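Local structure of galactose mutarotase related enzyme (Lactobacillus casei, 3Q1N) at residues A[146-151]-A[157-162]; A[240-245]-A[249-254]. The protein probably binds carbohydrate and acts as a sugar isomerase of the galactose mutarotase (aldose 1-epimerase) type. One frame throughout, in Å; residues are numbered along the deposited sequence. Where two conformers were deposited one is given.

Contact 1: A[146-151]-A[157-162]. With EDO (1,2-ethanediol), chain L; EDO (1,2-ethanediol), chain I.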
loop_
_atom_site.group_PDB
_atom_site.type_symbol
_atom_site.label_atom_id
_atom_site.label_comp_id
_atom_site.label_asym_id
_atom_site.label_seq_id
_atom_site.Cartn_x
_atom_site.Cartn_y
_atom_site.Cartn_z
ATOM N N PHE A 146 -6.898 -8.031 1.023
ATOM C CA PHE A 146 -8.080 -8.526 0.341
ATOM C C PHE A 146 -8.438 -9.923 0.780
ATOM O O PHE A 146 -7.577 -10.813 0.855
ATOM C CB PHE A 146 -7.838 -8.551 -1.158
ATOM C CG PHE A 146 -7.639 -7.177 -1.742
ATOM C CD1 PHE A 146 -8.713 -6.299 -1.835
ATOM C CD2 PHE A 146 -6.381 -6.739 -2.099
ATOM C CE1 PHE A 146 -8.552 -5.024 -2.353
ATOM C CE2 PHE A 146 -6.202 -5.449 -2.599
ATOM C CZ PHE A 146 -7.273 -4.593 -2.727
ATOM N N ASN A 147 -9.711 -10.118 1.059
ATOM C CA ASN A 147 -10.197 -11.474 1.412
ATOM C C ASN A 147 -9.964 -12.442 0.236
ATOM O O ASN A 147 -10.151 -12.054 -0.936
ATOM C CB ASN A 147 -11.663 -11.428 1.769
ATOM C CG ASN A 147 -11.908 -10.627 3.019
ATOM O OD1 ASN A 147 -11.320 -10.926 4.056
ATOM N ND2 ASN A 147 -12.728 -9.576 2.923
ATOM N N VAL A 148 -9.544 -13.676 0.576
ATOM C CA VAL A 148 -9.382 -14.782 -0.384
ATOM C C VAL A 148 -9.908 -16.090 0.181
ATOM O O VAL A 148 -9.951 -16.274 1.384
ATOM C CB VAL A 148 -7.895 -14.973 -0.834
ATOM C CG1 VAL A 148 -7.377 -13.693 -1.528
ATOM C CG2 VAL A 148 -6.995 -15.358 0.355
ATOM N N GLY A 149 -10.347 -16.974 -0.717
ATOM C CA GLY A 149 -10.762 -18.293 -0.329
ATOM C C GLY A 149 -9.590 -19.215 -0.052
ATOM O O GLY A 149 -8.536 -19.139 -0.673
ATOM N N LEU A 150 -9.819 -20.114 0.901
ATOM C CA LEU A 150 -8.860 -21.110 1.271
ATOM C C LEU A 150 -9.337 -22.551 0.987
ATOM O O LEU A 150 -10.542 -22.859 0.995
ATOM C CB LEU A 150 -8.551 -20.976 2.744
ATOM C CG LEU A 150 -8.003 -19.658 3.283
ATOM C CD1 LEU A 150 -7.665 -19.878 4.763
ATOM C CD2 LEU A 150 -6.815 -19.182 2.457
ATOM N N LYS A 151 -8.369 -23.421 0.731
ATOM C CA LYS A 151 -8.624 -24.852 0.557
ATOM C C LYS A 151 -8.927 -25.513 1.888
ATOM O O LYS A 151 -8.766 -24.876 2.950
ATOM C CB LYS A 151 -7.429 -25.558 -0.095
ATOM C CG LYS A 151 -7.041 -25.004 -1.436
ATOM C CD LYS A 151 -6.089 -25.907 -2.201
ATOM C CE LYS A 151 -5.656 -25.261 -3.503
ATOM N NZ LYS A 151 -4.751 -26.158 -4.272
ATOM N N ASP A 157 -6.544 -20.791 -2.161
ATOM C CA ASP A 157 -7.247 -21.639 -3.151
ATOM C C ASP A 157 -6.987 -21.242 -4.603
ATOM O O ASP A 157 -7.879 -20.709 -5.289
ATOM C CB ASP A 157 -8.749 -21.638 -2.866
ATOM C CG ASP A 157 -9.521 -22.654 -3.694
ATOM O OD1 ASP A 157 -8.889 -23.603 -4.234
ATOM O OD2 ASP A 157 -10.782 -22.530 -3.774
ATOM N N ASP A 158 -5.770 -21.524 -5.061
ATOM C CA ASP A 158 -5.357 -21.306 -6.448
ATOM C C ASP A 158 -5.501 -19.844 -6.917
ATOM O O ASP A 158 -6.048 -19.567 -7.973
ATOM C CB ASP A 158 -6.093 -22.284 -7.371
ATOM C CG ASP A 158 -5.826 -23.738 -7.003
ATOM O OD1 ASP A 158 -4.731 -24.016 -6.423
ATOM O OD2 ASP A 158 -6.704 -24.574 -7.301
ATOM N N TYR A 159 -4.959 -18.921 -6.122
ATOM C CA TYR A 159 -4.916 -17.511 -6.460
ATOM C C TYR A 159 -3.599 -17.182 -7.142
ATOM O O TYR A 159 -2.505 -17.671 -6.728
ATOM C CB TYR A 159 -5.075 -16.631 -5.207
ATOM C CG TYR A 159 -6.521 -16.518 -4.760
ATOM C CD1 TYR A 159 -7.111 -17.490 -3.948
ATOM C CD2 TYR A 159 -7.300 -15.463 -5.173
ATOM C CE1 TYR A 159 -8.425 -17.418 -3.601
ATOM C CE2 TYR A 159 -8.610 -15.350 -4.791
ATOM C CZ TYR A 159 -9.177 -16.332 -4.012
ATOM O OH TYR A 159 -10.488 -16.264 -3.609
ATOM N N ASP A 160 -3.684 -16.375 -8.186
ATOM C CA ASP A 160 -2.505 -15.862 -8.864
ATOM C C ASP A 160 -2.647 -14.359 -8.964
ATOM O O ASP A 160 -3.749 -13.817 -8.857
ATOM C CB ASP A 160 -2.375 -16.380 -10.327
ATOM C CG ASP A 160 -2.142 -17.895 -10.468
ATOM O OD1 ASP A 160 -1.838 -18.651 -9.527
ATOM O OD2 ASP A 160 -2.347 -18.352 -11.611
ATOM N N LEU A 161 -1.509 -13.678 -9.107
ATOM C CA LEU A 161 -1.467 -12.315 -9.556
ATOM C C LEU A 161 -1.081 -12.350 -11.014
ATOM O O LEU A 161 -0.090 -12.973 -11.380
ATOM C CB LEU A 161 -0.427 -11.522 -8.770
ATOM C CG LEU A 161 -0.556 -10.021 -8.932
ATOM C CD1 LEU A 161 -1.750 -9.539 -8.168
ATOM C CD2 LEU A 161 0.731 -9.307 -8.441
ATOM N N THR A 162 -1.881 -11.705 -11.851
ATOM C CA THR A 162 -1.579 -11.582 -13.264
ATOM C C THR A 162 -1.326 -10.119 -13.541
ATOM O O THR A 162 -2.092 -9.259 -13.071
ATOM C CB THR A 162 -2.722 -12.135 -14.144
ATOM O OG1 THR A 162 -2.995 -13.482 -13.761
ATOM C CG2 THR A 162 -2.351 -12.122 -15.611
HETATM C C1 EDO L . -12.641 -22.676 -1.010
HETATM O O1 EDO L . -13.422 -22.824 -2.222
HETATM C C2 EDO L . -12.953 -21.437 -0.145
HETATM O O2 EDO L . -14.333 -21.332 0.290
HETATM C C1 EDO I . -10.843 -9.907 -3.434
HETATM O O1 EDO I . -12.181 -10.391 -3.551
HETATM C C2 EDO I . -9.902 -10.745 -4.284
HETATM O O2 EDO I . -9.910 -12.107 -3.831
#
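Tyr159 reaches from segment 157-162 to the backbone of segment 146-151, and its course from CB outward gives a clear case of a phenol joining two chain segments. With CG anti to its carbonyl carbon (chi1 -79°), the ring is carried under Val148, whose CB stands 3.8 Å from the centroid of the Tyr159 ring in a CH-pi contact over one face. Farther out, CE1 runs past Gly149 O, while CE2 comes near both Val148 CG1 and O2 of an ethanediol that is hydrogen-bonded to Asn147 O. At the tip, Tyr159 OH accepts an almost straight bond from Gly149 N, 3.0 Å long (178°). The ring also meets His225. This happens where strand 136-147 runs out and the chain, after a short connection, returns as strand 160-164 of a different sheet, in the antiparallel beta-sandwich fold of the galactose mutarotase family. Nearer the turn, Asp157 N donates to Gly149 O at 3.0 Å, from a position tilted out of the carbonyl plane. Asp157 OD2 is hydrogen-bonded to His225 NE2 and to a second ethanediol, both diols probably coming from the crystallisation liquor. On the outer side, extended Lys151 passes its CG 3.6 Å from Asp157 OD1 and ends in a salt bridge, NZ to Asp158 OD1 at 3.0 Å, on the syn side but 32° out of the carboxylate plane; Asp158 OD2 is held by His224.

Contact 2: A[240-245]-A[249-254]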
loop_
_atom_site.group_PDB
_atom_site.type_symbol
_atom_site.label_atom_id
_atom_site.label_comp_id
_atom_site.label_asym_id
_atom_site.label_seq_id
_atom_site.Cartn_x
_atom_site.Cartn_y
_atom_site.Cartn_z
ATOM N N THR A 240 3.563 -4.716 -3.889
ATOM C CA THR A 240 3.992 -5.700 -2.906
ATOM C C THR A 240 2.875 -6.669 -2.530
ATOM O O THR A 240 1.745 -6.262 -2.301
ATOM C CB THR A 240 4.534 -5.005 -1.663
ATOM O OG1 THR A 240 5.695 -4.253 -2.043
ATOM C CG2 THR A 240 4.923 -5.994 -0.576
ATOM N N ILE A 241 3.215 -7.958 -2.486
ATOM C CA ILE A 241 2.286 -8.993 -2.056
ATOM C C ILE A 241 2.732 -9.485 -0.681
ATOM O O ILE A 241 3.929 -9.725 -0.456
ATOM C CB ILE A 241 2.248 -10.168 -3.047
ATOM C CG1 ILE A 241 2.021 -9.664 -4.483
ATOM C CG2 ILE A 241 1.145 -11.175 -2.659
ATOM C CD1 ILE A 241 3.327 -9.399 -5.282
ATOM N N TRP A 242 1.777 -9.620 0.234
ATOM C CA TRP A 242 2.051 -10.011 1.643
ATOM C C TRP A 242 0.878 -10.756 2.256
ATOM O O TRP A 242 -0.266 -10.437 2.004
ATOM C CB TRP A 242 2.372 -8.771 2.506
ATOM C CG TRP A 242 2.484 -9.093 3.947
ATOM C CD1 TRP A 242 3.510 -9.753 4.582
ATOM C CD2 TRP A 242 1.504 -8.839 4.941
ATOM N NE1 TRP A 242 3.223 -9.901 5.914
ATOM C CE2 TRP A 242 2.004 -9.335 6.162
ATOM C CE3 TRP A 242 0.250 -8.207 4.926
ATOM C CZ2 TRP A 242 1.285 -9.237 7.358
ATOM C CZ3 TRP A 242 -0.442 -8.083 6.097
ATOM C CH2 TRP A 242 0.077 -8.610 7.311
ATOM N N SER A 243 1.181 -11.801 3.020
ATOM C CA SER A 243 0.218 -12.426 3.917
ATOM C C SER A 243 0.982 -12.919 5.131
ATOM O O SER A 243 2.125 -13.340 4.994
ATOM C CB SER A 243 -0.467 -13.602 3.246
ATOM O OG SER A 243 -1.587 -13.986 4.002
ATOM N N PRO A 244 0.385 -12.815 6.315
ATOM C CA PRO A 244 1.108 -13.179 7.534
ATOM C C PRO A 244 1.877 -14.503 7.411
ATOM O O PRO A 244 1.308 -15.562 7.066
ATOM C CB PRO A 244 -0.007 -13.308 8.564
ATOM C CG PRO A 244 -1.018 -12.255 8.131
ATOM C CD PRO A 244 -0.962 -12.282 6.607
ATOM N N GLU A 245 3.170 -14.404 7.732
ATOM C CA GLU A 245 4.116 -15.481 7.512
ATOM C C GLU A 245 3.872 -16.624 8.498
ATOM O O GLU A 245 3.626 -16.400 9.686
ATOM C CB GLU A 245 5.547 -14.959 7.634
ATOM C CG GLU A 245 5.881 -13.783 6.705
ATOM C CD GLU A 245 5.964 -12.439 7.429
ATOM O OE1 GLU A 245 4.935 -11.945 7.955
ATOM O OE2 GLU A 245 7.072 -11.869 7.461
ATOM N N ALA A 249 -3.744 -17.132 7.066
ATOM C CA ALA A 249 -4.685 -16.033 7.003
ATOM C C ALA A 249 -5.519 -16.158 5.730
ATOM O O ALA A 249 -4.972 -16.483 4.681
ATOM C CB ALA A 249 -3.967 -14.697 7.021
ATOM N N PRO A 250 -6.825 -15.897 5.821
ATOM C CA PRO A 250 -7.725 -15.926 4.655
ATOM C C PRO A 250 -7.721 -14.582 3.923
ATOM O O PRO A 250 -8.777 -14.057 3.550
ATOM C CB PRO A 250 -9.090 -16.210 5.303
ATOM C CG PRO A 250 -8.976 -15.482 6.626
ATOM C CD PRO A 250 -7.571 -15.669 7.087
ATOM N N PHE A 251 -6.537 -14.008 3.779
ATOM C CA PHE A 251 -6.350 -12.756 2.986
ATOM C C PHE A 251 -4.973 -12.676 2.361
ATOM O O PHE A 251 -4.040 -13.316 2.807
ATOM C CB PHE A 251 -6.664 -11.502 3.831
ATOM C CG PHE A 251 -5.589 -11.102 4.841
ATOM C CD1 PHE A 251 -4.417 -10.428 4.458
ATOM C CD2 PHE A 251 -5.772 -11.362 6.191
ATOM C CE1 PHE A 251 -3.459 -10.028 5.414
ATOM C CE2 PHE A 251 -4.816 -10.952 7.143
ATOM C CZ PHE A 251 -3.672 -10.324 6.756
ATOM N N ILE A 252 -4.881 -11.875 1.303
ATOM C CA ILE A 252 -3.627 -11.520 0.662
ATOM C C ILE A 252 -3.683 -10.034 0.422
ATOM O O ILE A 252 -4.711 -9.525 -0.061
ATOM C CB ILE A 252 -3.430 -12.281 -0.669
ATOM C CG1 ILE A 252 -3.353 -13.787 -0.422
ATOM C CG2 ILE A 252 -2.095 -11.783 -1.369
ATOM C CD1 ILE A 252 -3.422 -14.611 -1.721
ATOM N N ALA A 253 -2.623 -9.328 0.880
ATOM C CA ALA A 253 -2.459 -7.917 0.604
ATOM C C ALA A 253 -1.705 -7.695 -0.696
ATOM O O ALA A 253 -0.731 -8.392 -1.000
ATOM C CB ALA A 253 -1.742 -7.201 1.798
ATOM N N VAL A 254 -2.151 -6.690 -1.453
ATOM C CA VAL A 254 -1.544 -6.329 -2.736
ATOM C C VAL A 254 -1.423 -4.828 -2.666
ATOM O O VAL A 254 -2.431 -4.117 -2.672
ATOM C CB VAL A 254 -2.378 -6.816 -3.953
ATOM C CG1 VAL A 254 -1.570 -6.528 -5.254
ATOM C CG2 VAL A 254 -2.716 -8.338 -3.828
HETATM O O HOH W 1 -1.081 -16.072 5.865
#
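Phe251 and Pro244 meet closely, Phe251 CZ lying 3.3 Å from Pro244 CD, and the same ring presents its edge to Trp242 CZ3. The two aromatic planes are inclined at 54°, while Ala253 CB sits at the indole edge, 3.8 Å from Trp242 CE3. Away from these rings, Ile241 and Ile252 lie side by side with their CG2 methyls 3.5 Å apart. The next shell is the backbone of an antiparallel beta hairpin: Trp242 and Ala253 form a hydrogen-bonded pair, with Trp242 N to Ala253 O at 3.1 Å and Ala253 N to Trp242 O at 2.8 Å. One residue past the end of strand 240-242, Ser243 OG, anti to its own N (chi1 -167°), donates to Phe251 O at 2.8 Å. A water gives hydrogens to Ser243 OG and Pro244 O and accepts from Ala249 N. Farther out, Trp35 meets the Phe251 ring, and Trp42 packs edge-to-face with Trp242. Replacing Phe251 by an alanine is likely to open a gap beside Pro244 CD and to remove one of the aromatic neighbours of Trp242. Ser243 OG, both donor and acceptor, and the water together serve Phe251 O, Pro244 O and Ala249 N where the strand pairing gives out.

How the contacts relate
The two contacts illustrate how chemistry follows depth within one fold. Contact 2 is buried and joins successive strands of a hairpin, relying on regular backbone pairing and apolar or aromatic packing. Contact 1 is only partly buried, lies farther from the centre of the chain, and links loop ends leading to two different sheets; a tyrosine hydroxyl and charged side chains do much of its work. They share no strand, but strand 136-147, which leads into contact 1, lies beside strand 251-258 of contact 2 in the same sheet. Probable hydrogen bonds from Phe146 N to Ile252 O and from Val148 N to Pro250 O join them directly.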